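Local coordinates for D-3-phosphoglycerate dehydrogenase (Sulfolobus tokodaii, PDB 2EKL), which probably catalyses the NAD-dependent oxidation of D-3-phosphoglycerate, a step linked to amino-acid biosynthesis, as a member of the D-isomer specific 2-hydroxyacid dehydrogenase family, at residues E38-I43 and K60-K65; L9-I14 and S54-T59; L112-A117 and L138-K143; K223-I228 and K250-A255; E16-T21 and M298-L303. One frame throughout, in Å; residues are numbered along the deposited sequence.

Contact 1 of 5, residues E38-I43 and K60-K65; sequences EELLNI and KDVIEK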
# COMPACT_ATOMS: atom_id res chain seq x y z
N GLU A 38 0.21 -39.87 -16.77
CA GLU A 38 0.07 -41.28 -17.08
C GLU A 38 0.88 -42.15 -16.13
O GLU A 38 0.37 -43.14 -15.60
CB GLU A 38 0.50 -41.54 -18.53
CG GLU A 38 0.50 -43.01 -18.94
CD GLU A 38 0.50 -43.20 -20.45
OE1 GLU A 38 0.99 -42.30 -21.16
OE2 GLU A 38 0.03 -44.25 -20.92
N GLU A 39 2.13 -41.78 -15.89
CA GLU A 39 2.99 -42.55 -14.99
C GLU A 39 2.43 -42.53 -13.57
O GLU A 39 2.55 -43.52 -12.84
CB GLU A 39 4.41 -41.98 -15.00
CG GLU A 39 5.44 -42.82 -14.24
CD GLU A 39 5.53 -44.27 -14.73
OE1 GLU A 39 5.23 -44.53 -15.91
OE2 GLU A 39 5.93 -45.14 -13.92
N LEU A 40 1.81 -41.42 -13.18
CA LEU A 40 1.23 -41.31 -11.85
C LEU A 40 0.18 -42.40 -11.64
O LEU A 40 0.18 -43.09 -10.63
CB LEU A 40 0.58 -39.94 -11.65
CG LEU A 40 -0.16 -39.72 -10.33
CD1 LEU A 40 0.80 -39.88 -9.15
CD2 LEU A 40 -0.79 -38.34 -10.33
N LEU A 41 -0.72 -42.53 -12.61
CA LEU A 41 -1.77 -43.53 -12.54
C LEU A 41 -1.20 -44.94 -12.48
O LEU A 41 -1.78 -45.83 -11.86
CB LEU A 41 -2.70 -43.42 -13.75
CG LEU A 41 -3.63 -42.20 -13.80
CD1 LEU A 41 -4.31 -42.14 -15.16
CD2 LEU A 41 -4.66 -42.29 -12.68
N ASN A 42 -0.05 -45.14 -13.12
CA ASN A 42 0.58 -46.46 -13.14
C ASN A 42 1.18 -46.87 -11.81
O ASN A 42 1.26 -48.06 -11.51
CB ASN A 42 1.67 -46.51 -14.22
CG ASN A 42 1.12 -46.36 -15.62
OD1 ASN A 42 0.15 -47.02 -16.00
ND2 ASN A 42 1.75 -45.50 -16.42
N ILE A 43 1.60 -45.90 -11.00
CA ILE A 43 2.23 -46.23 -9.72
C ILE A 43 1.55 -45.76 -8.44
O ILE A 43 1.97 -46.15 -7.35
CB ILE A 43 3.68 -45.70 -9.69
CG1 ILE A 43 3.68 -44.17 -9.65
CG2 ILE A 43 4.45 -46.20 -10.90
CD1 ILE A 43 5.05 -43.56 -9.45
N LYS A 60 -10.71 -38.00 -9.17
CA LYS A 60 -11.41 -39.21 -8.76
C LYS A 60 -10.74 -40.49 -9.23
O LYS A 60 -10.57 -41.43 -8.44
CB LYS A 60 -12.86 -39.16 -9.26
CG LYS A 60 -13.70 -40.37 -8.88
CD LYS A 60 -15.15 -40.18 -9.30
CE LYS A 60 -15.27 -39.90 -10.79
NZ LYS A 60 -16.68 -39.64 -11.21
N ASP A 61 -10.34 -40.53 -10.50
CA ASP A 61 -9.70 -41.72 -11.05
C ASP A 61 -8.34 -41.99 -10.41
O ASP A 61 -7.91 -43.13 -10.31
CB ASP A 61 -9.55 -41.60 -12.57
CG ASP A 61 -8.46 -40.63 -12.97
OD1 ASP A 61 -8.48 -39.48 -12.51
OD2 ASP A 61 -7.57 -41.03 -13.76
N VAL A 62 -7.66 -40.92 -9.98
CA VAL A 62 -6.36 -41.07 -9.35
C VAL A 62 -6.53 -41.73 -7.98
O VAL A 62 -5.76 -42.61 -7.60
CB VAL A 62 -5.66 -39.71 -9.16
CG1 VAL A 62 -4.34 -39.89 -8.41
CG2 VAL A 62 -5.41 -39.05 -10.51
N ILE A 63 -7.54 -41.29 -7.25
CA ILE A 63 -7.83 -41.83 -5.92
C ILE A 63 -8.27 -43.29 -6.01
O ILE A 63 -7.88 -44.11 -5.18
CB ILE A 63 -8.93 -41.01 -5.21
CG1 ILE A 63 -8.40 -39.61 -4.87
CG2 ILE A 63 -9.39 -41.72 -3.95
CD1 ILE A 63 -9.43 -38.68 -4.25
N GLU A 64 -9.08 -43.60 -7.01
CA GLU A 64 -9.57 -44.96 -7.19
C GLU A 64 -8.40 -45.91 -7.43
O GLU A 64 -8.36 -47.02 -6.90
CB GLU A 64 -10.54 -45.03 -8.37
CG GLU A 64 -11.76 -44.14 -8.22
CD GLU A 64 -12.72 -44.25 -9.39
OE1 GLU A 64 -12.31 -43.98 -10.53
OE2 GLU A 64 -13.90 -44.61 -9.16
N LYS A 65 -7.43 -45.45 -8.22
CA LYS A 65 -6.25 -46.24 -8.53
C LYS A 65 -5.34 -46.35 -7.30
O LYS A 65 -4.63 -47.34 -7.13
CB LYS A 65 -5.49 -45.60 -9.69
CG LYS A 65 -4.42 -46.49 -10.31
CD LYS A 65 -5.03 -47.75 -10.90
CE LYS A 65 -3.98 -48.61 -11.58
NZ LYS A 65 -3.37 -47.93 -12.75

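Contact 2 of 5, residues L9-I14 and S54-T59; sequences LITDPI and SRTKVT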
# COMPACT_ATOMS: atom_id res chain seq x y z
N LEU A 9 4.65 -40.60 -1.96
CA LEU A 9 5.00 -40.11 -3.29
C LEU A 9 4.80 -38.60 -3.34
O LEU A 9 3.72 -38.10 -3.04
CB LEU A 9 4.12 -40.77 -4.36
CG LEU A 9 4.31 -40.28 -5.80
CD1 LEU A 9 5.69 -40.69 -6.31
CD2 LEU A 9 3.23 -40.85 -6.69
N ILE A 10 5.86 -37.88 -3.70
CA ILE A 10 5.79 -36.43 -3.82
C ILE A 10 5.86 -36.18 -5.32
O ILE A 10 6.85 -36.51 -5.97
CB ILE A 10 6.96 -35.76 -3.09
CG1 ILE A 10 6.92 -36.16 -1.61
CG2 ILE A 10 6.86 -34.25 -3.22
CD1 ILE A 10 8.02 -35.56 -0.76
N THR A 11 4.79 -35.61 -5.86
CA THR A 11 4.68 -35.40 -7.29
C THR A 11 5.07 -34.04 -7.85
O THR A 11 5.17 -33.88 -9.07
CB THR A 11 3.24 -35.68 -7.73
OG1 THR A 11 2.36 -34.70 -7.16
CG2 THR A 11 2.80 -37.07 -7.25
N ASP A 12 5.28 -33.07 -6.97
CA ASP A 12 5.64 -31.72 -7.40
C ASP A 12 6.82 -31.18 -6.62
O ASP A 12 7.12 -31.64 -5.52
CB ASP A 12 4.45 -30.77 -7.23
CG ASP A 12 3.26 -31.16 -8.08
OD1 ASP A 12 3.42 -31.25 -9.31
OD2 ASP A 12 2.17 -31.36 -7.51
N PRO A 13 7.52 -30.18 -7.18
CA PRO A 13 8.67 -29.58 -6.50
C PRO A 13 8.17 -28.91 -5.22
O PRO A 13 7.35 -28.01 -5.28
CB PRO A 13 9.18 -28.56 -7.51
CG PRO A 13 8.78 -29.15 -8.83
CD PRO A 13 7.39 -29.65 -8.55
N ILE A 14 8.65 -29.36 -4.06
CA ILE A 14 8.20 -28.77 -2.80
C ILE A 14 9.36 -28.41 -1.88
O ILE A 14 10.50 -28.78 -2.12
CB ILE A 14 7.25 -29.71 -2.04
CG1 ILE A 14 7.98 -31.01 -1.70
CG2 ILE A 14 6.01 -29.99 -2.87
CD1 ILE A 14 7.21 -31.89 -0.74
N SER A 54 0.42 -28.04 -6.82
CA SER A 54 -0.65 -27.57 -7.68
C SER A 54 -0.78 -28.15 -9.32
O SER A 54 -1.81 -28.49 -9.90
CB SER A 54 -0.77 -25.92 -8.19
OG SER A 54 -1.80 -25.49 -9.05
N ARG A 55 0.43 -28.36 -9.82
CA ARG A 55 0.63 -29.02 -11.11
C ARG A 55 -0.10 -30.36 -11.20
O ARG A 55 -0.73 -30.66 -12.22
CB ARG A 55 2.13 -29.24 -11.35
CG ARG A 55 2.47 -29.71 -12.76
CD ARG A 55 3.95 -30.06 -12.87
NE ARG A 55 4.27 -31.28 -12.13
CZ ARG A 55 4.14 -32.51 -12.62
NH1 ARG A 55 3.69 -32.69 -13.86
NH2 ARG A 55 4.45 -33.56 -11.87
N THR A 56 -0.01 -31.15 -10.14
CA THR A 56 -0.65 -32.47 -10.10
C THR A 56 -2.10 -32.40 -9.65
O THR A 56 -2.42 -31.77 -8.65
CB THR A 56 0.11 -33.42 -9.16
OG1 THR A 56 1.46 -33.58 -9.63
CG2 THR A 56 -0.57 -34.78 -9.10
N LYS A 57 -2.98 -33.06 -10.40
CA LYS A 57 -4.40 -33.08 -10.07
C LYS A 57 -4.80 -34.43 -9.48
O LYS A 57 -4.72 -35.46 -10.15
CB LYS A 57 -5.23 -32.79 -11.33
CG LYS A 57 -5.00 -31.41 -11.92
CD LYS A 57 -5.27 -30.31 -10.90
CE LYS A 57 -5.14 -28.93 -11.52
NZ LYS A 57 -3.78 -28.69 -12.07
N VAL A 58 -5.24 -34.41 -8.23
CA VAL A 58 -5.66 -35.63 -7.55
C VAL A 58 -7.15 -35.83 -7.79
O VAL A 58 -7.98 -35.61 -6.91
CB VAL A 58 -5.38 -35.55 -6.03
CG1 VAL A 58 -5.73 -36.87 -5.36
CG2 VAL A 58 -3.92 -35.20 -5.80
N THR A 59 -7.48 -36.25 -9.01
CA THR A 59 -8.86 -36.47 -9.42
C THR A 59 -9.42 -37.80 -8.93
O THR A 59 -8.71 -38.63 -8.35
CB THR A 59 -8.98 -36.41 -10.94
OG1 THR A 59 -8.04 -37.31 -11.54
CG2 THR A 59 -8.70 -35.00 -11.44

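Contact 3 of 5, residues L112-A117 and L138-K143; sequences LMIAAA and LELAGK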
# COMPACT_ATOMS: atom_id res chain seq x y z
N LEU A 112 -2.89 -2.76 -2.40
CA LEU A 112 -3.68 -2.57 -3.62
C LEU A 112 -4.67 -1.42 -3.47
O LEU A 112 -4.84 -0.61 -4.38
CB LEU A 112 -4.42 -3.87 -3.98
CG LEU A 112 -3.58 -4.99 -4.60
CD1 LEU A 112 -4.39 -6.27 -4.71
CD2 LEU A 112 -3.10 -4.54 -5.98
N MET A 113 -5.31 -1.34 -2.31
CA MET A 113 -6.28 -0.27 -2.06
C MET A 113 -5.62 1.10 -2.20
O MET A 113 -6.15 1.99 -2.87
CB MET A 113 -6.87 -0.42 -0.65
CG MET A 113 -7.80 0.72 -0.26
SD MET A 113 -8.52 0.51 1.39
CE MET A 113 -7.10 0.80 2.43
N ILE A 114 -4.45 1.26 -1.59
CA ILE A 114 -3.75 2.54 -1.66
C ILE A 114 -3.20 2.79 -3.06
O ILE A 114 -3.28 3.91 -3.56
CB ILE A 114 -2.60 2.59 -0.63
CG1 ILE A 114 -3.17 2.46 0.78
CG2 ILE A 114 -1.83 3.90 -0.76
CD1 ILE A 114 -2.12 2.23 1.86
N ALA A 115 -2.66 1.76 -3.70
CA ALA A 115 -2.12 1.92 -5.05
C ALA A 115 -3.22 2.36 -6.01
O ALA A 115 -2.99 3.21 -6.87
CB ALA A 115 -1.49 0.61 -5.53
N ALA A 116 -4.41 1.80 -5.83
CA ALA A 116 -5.55 2.15 -6.69
C ALA A 116 -6.03 3.58 -6.42
O ALA A 116 -6.29 4.35 -7.35
CB ALA A 116 -6.70 1.17 -6.44
N ALA A 117 -6.15 3.92 -5.15
CA ALA A 117 -6.60 5.24 -4.75
C ALA A 117 -5.64 6.34 -5.19
O ALA A 117 -6.06 7.45 -5.51
CB ALA A 117 -6.78 5.29 -3.23
N LEU A 138 -7.02 9.89 -4.59
CA LEU A 138 -8.00 10.08 -3.53
C LEU A 138 -7.47 9.72 -2.15
O LEU A 138 -6.72 8.76 -1.99
CB LEU A 138 -9.24 9.21 -3.82
CG LEU A 138 -10.00 9.50 -5.12
CD1 LEU A 138 -11.13 8.49 -5.28
CD2 LEU A 138 -10.55 10.92 -5.08
N GLU A 139 -7.89 10.49 -1.15
CA GLU A 139 -7.50 10.25 0.24
C GLU A 139 -8.47 9.21 0.83
O GLU A 139 -9.63 9.13 0.42
CB GLU A 139 -7.56 11.56 1.03
CG GLU A 139 -7.10 11.46 2.47
CD GLU A 139 -7.02 12.82 3.13
OE1 GLU A 139 -5.95 13.47 3.00
OE2 GLU A 139 -8.02 13.25 3.75
N LEU A 140 -8.00 8.42 1.79
CA LEU A 140 -8.83 7.37 2.37
C LEU A 140 -9.41 7.64 3.75
O LEU A 140 -10.50 7.17 4.07
CB LEU A 140 -8.04 6.05 2.40
CG LEU A 140 -7.64 5.56 1.00
CD1 LEU A 140 -6.57 4.47 1.11
CD2 LEU A 140 -8.88 5.03 0.29
N ALA A 141 -8.67 8.39 4.56
CA ALA A 141 -9.11 8.71 5.91
C ALA A 141 -10.50 9.34 5.89
O ALA A 141 -10.81 10.15 5.02
CB ALA A 141 -8.11 9.66 6.57
N GLY A 142 -11.33 8.96 6.86
CA GLY A 142 -12.67 9.50 6.95
C GLY A 142 -13.70 8.85 6.05
O GLY A 142 -14.90 9.02 6.24
N LYS A 143 -13.23 8.10 5.06
CA LYS A 143 -14.15 7.43 4.16
C LYS A 143 -14.59 6.09 4.72
O LYS A 143 -14.04 5.61 5.72
CB LYS A 143 -13.50 7.28 2.78
CG LYS A 143 -13.30 8.63 2.12
CD LYS A 143 -12.71 8.53 0.74
CE LYS A 143 -12.48 9.92 0.17
NZ LYS A 143 -11.74 9.86 -1.11

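Contact 4 of 5, residues K223-I228 and K250-A255; sequences KDNVII and KVYAYA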
# COMPACT_ATOMS: atom_id res chain seq x y z
N LYS A 223 -21.77 3.41 -4.65
CA LYS A 223 -21.61 4.86 -4.68
C LYS A 223 -20.79 5.21 -5.91
O LYS A 223 -20.06 4.37 -6.44
CB LYS A 223 -20.85 5.35 -3.44
CG LYS A 223 -21.57 5.16 -2.12
CD LYS A 223 -20.82 5.84 -0.97
CE LYS A 223 -20.73 7.35 -1.19
NZ LYS A 223 -20.05 8.07 -0.06
N ASP A 224 -20.91 6.45 -6.37
CA ASP A 224 -20.14 6.90 -7.51
C ASP A 224 -18.68 7.01 -7.06
O ASP A 224 -18.40 7.35 -5.91
CB ASP A 224 -20.63 8.27 -7.99
CG ASP A 224 -22.03 8.22 -8.56
OD1 ASP A 224 -22.30 7.33 -9.39
OD2 ASP A 224 -22.87 9.07 -8.19
N ASN A 225 -17.76 6.71 -7.98
CA ASN A 225 -16.32 6.77 -7.70
C ASN A 225 -15.83 5.75 -6.69
O ASN A 225 -14.81 5.95 -6.03
CB ASN A 225 -15.93 8.17 -7.23
CG ASN A 225 -15.99 9.19 -8.34
OD1 ASN A 225 -16.78 10.13 -8.29
ND2 ASN A 225 -15.17 8.99 -9.36
N VAL A 226 -16.56 4.64 -6.57
CA VAL A 226 -16.19 3.59 -5.64
C VAL A 226 -14.88 2.93 -6.08
O VAL A 226 -14.57 2.87 -7.28
CB VAL A 226 -17.30 2.51 -5.56
CG1 VAL A 226 -17.46 1.81 -6.91
CG2 VAL A 226 -16.97 1.49 -4.48
N ILE A 227 -14.10 2.47 -5.11
CA ILE A 227 -12.85 1.77 -5.37
C ILE A 227 -13.13 0.34 -4.92
O ILE A 227 -13.58 0.12 -3.79
CB ILE A 227 -11.67 2.34 -4.55
CG1 ILE A 227 -11.30 3.73 -5.05
CG2 ILE A 227 -10.46 1.40 -4.66
CD1 ILE A 227 -10.25 4.42 -4.21
N ILE A 228 -12.89 -0.62 -5.80
CA ILE A 228 -13.13 -2.02 -5.47
C ILE A 228 -11.82 -2.79 -5.44
O ILE A 228 -11.05 -2.75 -6.40
CB ILE A 228 -14.07 -2.68 -6.50
CG1 ILE A 228 -15.37 -1.86 -6.61
CG2 ILE A 228 -14.38 -4.11 -6.10
CD1 ILE A 228 -16.32 -2.35 -7.73
N LYS A 250 -18.33 5.05 -13.44
CA LYS A 250 -18.78 4.93 -12.06
C LYS A 250 -17.70 4.39 -11.13
O LYS A 250 -17.52 4.90 -10.02
CB LYS A 250 -20.01 4.02 -11.96
CG LYS A 250 -20.59 3.99 -10.55
CD LYS A 250 -21.91 3.26 -10.48
CE LYS A 250 -22.51 3.38 -9.08
NZ LYS A 250 -23.82 2.69 -8.96
N VAL A 251 -17.00 3.35 -11.57
CA VAL A 251 -15.94 2.75 -10.75
C VAL A 251 -14.65 3.53 -10.95
O VAL A 251 -14.15 3.65 -12.06
CB VAL A 251 -15.72 1.27 -11.15
CG1 VAL A 251 -14.57 0.67 -10.34
CG2 VAL A 251 -17.00 0.47 -10.91
N TYR A 252 -14.13 4.09 -9.86
CA TYR A 252 -12.90 4.86 -9.91
C TYR A 252 -11.73 3.94 -10.25
O TYR A 252 -10.84 4.29 -11.03
CB TYR A 252 -12.64 5.54 -8.56
CG TYR A 252 -11.42 6.42 -8.53
CD1 TYR A 252 -11.45 7.71 -9.08
CD2 TYR A 252 -10.23 5.98 -7.96
CE1 TYR A 252 -10.32 8.52 -9.05
CE2 TYR A 252 -9.09 6.79 -7.93
CZ TYR A 252 -9.15 8.06 -8.48
OH TYR A 252 -8.04 8.88 -8.45
N ALA A 253 -11.74 2.75 -9.65
CA ALA A 253 -10.68 1.79 -9.89
C ALA A 253 -11.01 0.41 -9.36
O ALA A 253 -11.78 0.26 -8.40
CB ALA A 253 -9.37 2.29 -9.24
N TYR A 254 -10.44 -0.60 -10.00
CA TYR A 254 -10.60 -1.99 -9.59
C TYR A 254 -9.16 -2.48 -9.38
O TYR A 254 -8.36 -2.48 -10.32
CB TYR A 254 -11.28 -2.83 -10.67
CG TYR A 254 -11.46 -4.30 -10.29
CD1 TYR A 254 -12.31 -4.67 -9.25
CD2 TYR A 254 -10.79 -5.30 -10.99
CE1 TYR A 254 -12.49 -6.02 -8.91
CE2 TYR A 254 -10.96 -6.65 -10.66
CZ TYR A 254 -11.81 -7.00 -9.62
OH TYR A 254 -11.98 -8.32 -9.30
N ALA A 255 -8.83 -2.84 -8.14
CA ALA A 255 -7.49 -3.32 -7.82
C ALA A 255 -7.62 -4.78 -7.43
O ALA A 255 -8.33 -5.11 -6.48
CB ALA A 255 -6.91 -2.51 -6.66

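Contact 5 of 5, residues E16-T21 and M298-L303; sequences EILIKT and MTTQNL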
# COMPACT_ATOMS: atom_id res chain seq x y z
N GLU A 16 12.03 -28.47 0.78
CA GLU A 16 12.80 -29.60 1.27
C GLU A 16 12.54 -29.96 2.74
O GLU A 16 12.83 -31.07 3.16
CB GLU A 16 14.30 -29.33 1.08
CG GLU A 16 15.17 -30.58 1.13
CD GLU A 16 14.84 -31.56 0.02
OE1 GLU A 16 14.85 -31.16 -1.16
OE2 GLU A 16 14.58 -32.75 0.33
N ILE A 17 11.97 -29.03 3.50
CA ILE A 17 11.69 -29.29 4.91
C ILE A 17 10.79 -30.51 5.09
O ILE A 17 11.04 -31.35 5.95
CB ILE A 17 11.03 -28.07 5.59
CG1 ILE A 17 10.77 -28.37 7.07
CG2 ILE A 17 9.72 -27.73 4.90
CD1 ILE A 17 12.01 -28.69 7.87
N LEU A 18 9.75 -30.60 4.26
CA LEU A 18 8.80 -31.71 4.34
C LEU A 18 9.46 -33.03 3.97
O LEU A 18 9.28 -34.04 4.65
CB LEU A 18 7.60 -31.44 3.43
CG LEU A 18 6.38 -32.37 3.52
CD1 LEU A 18 5.15 -31.65 2.97
CD2 LEU A 18 6.63 -33.66 2.76
N ILE A 19 10.22 -33.03 2.88
CA ILE A 19 10.89 -34.24 2.43
C ILE A 19 11.92 -34.70 3.47
O ILE A 19 12.00 -35.88 3.80
CB ILE A 19 11.62 -34.01 1.09
CG1 ILE A 19 10.61 -33.56 0.03
CG2 ILE A 19 12.31 -35.29 0.65
CD1 ILE A 19 11.24 -33.25 -1.32
N LYS A 20 12.70 -33.75 3.97
CA LYS A 20 13.72 -34.04 4.98
C LYS A 20 13.09 -34.64 6.23
O LYS A 20 13.60 -35.61 6.79
CB LYS A 20 14.48 -32.76 5.33
CG LYS A 20 15.38 -32.87 6.56
CD LYS A 20 16.22 -31.61 6.74
CE LYS A 20 16.92 -31.59 8.09
NZ LYS A 20 17.79 -32.77 8.29
N THR A 21 11.98 -34.06 6.66
CA THR A 21 11.28 -34.53 7.85
C THR A 21 10.81 -35.97 7.70
O THR A 21 10.96 -36.78 8.62
CB THR A 21 10.08 -33.61 8.17
OG1 THR A 21 10.57 -32.28 8.45
CG2 THR A 21 9.32 -34.11 9.39
N MET A 298 3.40 -25.96 8.08
CA MET A 298 2.06 -26.39 8.46
C MET A 298 1.66 -27.67 7.75
O MET A 298 1.08 -28.56 8.36
CB MET A 298 1.05 -25.29 8.15
CG MET A 298 1.17 -24.08 9.05
SD MET A 298 -0.15 -22.90 8.73
CE MET A 298 -1.58 -23.98 8.96
N THR A 299 1.96 -27.76 6.46
CA THR A 299 1.62 -28.95 5.71
C THR A 299 2.40 -30.13 6.28
O THR A 299 1.87 -31.23 6.42
CB THR A 299 1.94 -28.78 4.21
OG1 THR A 299 1.17 -27.69 3.67
CG2 THR A 299 1.60 -30.05 3.44
N THR A 300 3.66 -29.88 6.64
CA THR A 300 4.50 -30.93 7.22
C THR A 300 3.97 -31.35 8.59
O THR A 300 3.85 -32.55 8.87
CB THR A 300 5.95 -30.44 7.38
OG1 THR A 300 6.49 -30.12 6.09
CG2 THR A 300 6.82 -31.53 8.03
N GLN A 301 3.64 -30.39 9.43
CA GLN A 301 3.13 -30.72 10.76
C GLN A 301 1.77 -31.41 10.72
O GLN A 301 1.53 -32.35 11.48
CB GLN A 301 3.05 -29.47 11.64
CG GLN A 301 2.79 -29.80 13.10
CD GLN A 301 3.74 -30.87 13.62
OE1 GLN A 301 4.96 -30.68 13.65
NE2 GLN A 301 3.19 -32.02 14.03
N ASN A 302 0.89 -30.96 9.83
CA ASN A 302 -0.42 -31.58 9.73
C ASN A 302 -0.30 -32.99 9.17
O ASN A 302 -1.07 -33.89 9.53
CB ASN A 302 -1.36 -30.74 8.85
CG ASN A 302 -1.82 -29.47 9.55
OD1 ASN A 302 -1.83 -29.41 10.78
ND2 ASN A 302 -2.22 -28.47 8.77
N LEU A 303 0.67 -33.20 8.28
CA LEU A 303 0.90 -34.52 7.71
C LEU A 303 1.39 -35.46 8.80
O LEU A 303 0.95 -36.61 8.89
CB LEU A 303 1.94 -34.44 6.58
CG LEU A 303 2.39 -35.78 5.99
CD1 LEU A 303 1.17 -36.56 5.51
CD2 LEU A 303 3.36 -35.52 4.83

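Contact 1 of 5, residues E38-I43 and K60-K65
Bends at chi2 and chi4 kink the chain of K65 and carry its ammonium to the backbone of L41, while L41 turns CG anti to its own carbonyl carbon (chi1 -71°), which puts both methyls against D61 and CD2 also against V62. The lysine NZ donates to L41 O at 2.8 Å. It arrives from above the carbonyl plane, not on a lone pair, and K65 CG lies against the same oxygen at 3.1 Å. L41 O sits near the C-terminal end of helix 37-43, where a positive charge would probably be favoured. The two short helical segments run roughly parallel, their axes 30° apart and 9.2 Å at closest approach. Both helices pack beside the parallel five-stranded sheet of the 7-95 region, in an alpha/beta arrangement, and L40 and V62 are buried on the inner side, L40 CD2 and V62 CG1 meeting at 4.3 Å. Farther out, L41 CD2 rests 4.0 Å from V62 CG2 and 3.3 Å from D61 OD2, the leucine and aspartate side chains crossing at about a right angle. The other carboxylate oxygen, D61 OD1, is hydrogen-bonded to T59 OG1, just ahead of helix 60-65.

Contact 2 of 5, residues L9-I14 and S54-T59
D12 OD1 and the neighbouring carbonyl, T11 O, lie close together as two acceptors, and the single side chain of R55 reaches both. The contact joins the loop that follows strand 7-10 to the loop that follows strand 49-52, at the C-terminal ends of two adjacent strands of a parallel alpha/beta sheet. R55 NH2 gives T11 O a bond of 2.9 Å at 158°, with the oxygen in the guanidinium plane. A bend at chi3 (70°) turns the guanidinium edge to T11 O. Its NE forms a salt bridge to D12 OD1 at 2.9 Å, bent as a hydrogen bond and therefore weak, the carboxylate and guanidinium planes standing 81° apart. R55 NH2 also bonds I35 O, so this nitrogen links a third piece of chain. The other carboxylate oxygen of D12, OD2, accepts from the backbone N of R53 and more weakly from T56 N, 3.4 Å away. The buried carboxylate thus has the R53 amide, the arginine and, more weakly, T56 N around it. Next to it the side chains of T11 and T56 cross at about a right angle, T11 OG1 and T56 OG1 hydrogen-bonded at 2.9 Å.

Contact 3 of 5, residues L112-A117 and L138-K143
A117, near the end of helix 102-118, offers its carbonyl O to the backbone N of L138 at 2.8 Å and 161°, and this bond ties the loop at L138 to the last turn of the helix. The loop leads into strand 144-148, the first strand of the Rossmann-type NAD-binding domain, whose sheet the helix flanks. L140 carries the packing. With CG anti to its carbonyl carbon (chi1 -62°), its two methyls divide the helix surface between them. CD1 lies 3.9 Å from M113 CE and 4.0 Å from I114 CG1, whereas CD2 meets A117 CB at 4.1 Å. The M113 chain is extended through chi2 and then bends at chi3 (71°), which places its methyl beside the leucine. A117 CB also faces L138 O at 3.7 Å, the small methyl admitting the loop backbone close to the helix. The contact is buried partly by the second subunit: E139 OE1 makes a salt bridge with R294 of that subunit, and L140 N donates to its E107. After L140 the chain reverses in a type II turn, closed by K143 N to L140 O. The extended K143 side chain runs back along the loop, NZ bonding E139 O at 2.7 Å in the carbonyl plane and also forming a salt bridge with E290 of the second subunit.

Contact 4 of 5, residues K223-I228 and K250-A255
I228 is bonded through both its backbone N and its O: the N donates to A253 O at 3.0 Å and 174°, and the O accepts from A255 N at 2.8 Å. Earlier along the pair, Y252 N bonds V226 O at 2.9 Å, and N225 N reaches K250 O at 2.7 Å through a more bent bond of 131°. Strand 251-256 is broken at Y252, beyond which the strands continue as regular parallel neighbours. Y252 and I227 run alongside each other in the same direction, with I227 CG1 3.8 Å from Y252 CD2, while N225 ND2 approaches the ring at its edge. I227 also packs on A117 of helix 102-118, and an alanine here would probably leave a gap between that helix and the tyrosine ring. On the other face, I228 CG2 touches Y254 CD1 at 3.8 Å, with I228 CB at the ring edge, and Y254 OH bonds N230. V226 CG1 and V251 CG2 join that face. The extended K250 chain crosses D224 at about a right angle and passes K223 O, its NZ bonded to F219 O. Strands 226-230 and 251-256, with helix 239-247 between them, form a beta-alpha-beta unit of the Rossmann-type domain; they lead toward T231 and D257, which bind NAD.

Contact 5 of 5, residues E16-T21 and M298-L303
T300 puts its hydroxyl and its methyl to different uses against helix 16-24. With OG1 anti to its carbonyl carbon (chi1 -62°), the oxygen lies against L18, 3.2 Å from L18 CB, and is itself bonded to A296 O one turn back. CG2, anti to the backbone N, reaches T21 CG2 at 3.8 Å, the two threonines meeting tip to tip. T21 adopts the same chi1, which sends its hydroxyl back to I17 O at 2.7 Å and leaves its methyl for T300. I17 O also accepts from T21 N, the two donors arriving from opposite faces of its plane. With an alanine in place of T21, lacking the hydroxyl and CG2, I17 O would probably keep only the backbone N of these two donors, and a gap would be likely to open beside T300 CG2. The axes of segments 16-21 and 298-303 are 27° apart and 9.3 Å at closest approach; helix 289-309 here packs back on the domain of the N-terminal alpha/beta sheet, where L18 touches V51 and L303 touches I49. L18 and T300 pass each other antiparallel, L18 CD1 reaching T299 CG2 at 3.9 Å. On its other branch, L18 CD2 and L303 CD2 are 4.3 Å apart.

How the contacts relate
From the N terminus, strand 7-10 opens contact 2 and helix 16-24 opens contact 5. Contact 2 closes at 54-59, after helix 37-43 has opened contact 1, which closes at 60-65; contacts 1 and 2 therefore cross, and touch through L40 with L9 and T56. Contacts 3 and 4 follow in series in the NAD-binding domain, their centres 11 Å apart and joined where A117 meets I227 and L138 meets Y252. Contact 5 closes only at 298-303, so contacts 1, 3 and 4 nest inside its loop while contact 2 crosses it. It brings the last helix back to the N-terminal domain; contacts 2 and 5 touch where I10 and I14 pack on I19 of helix 16-24.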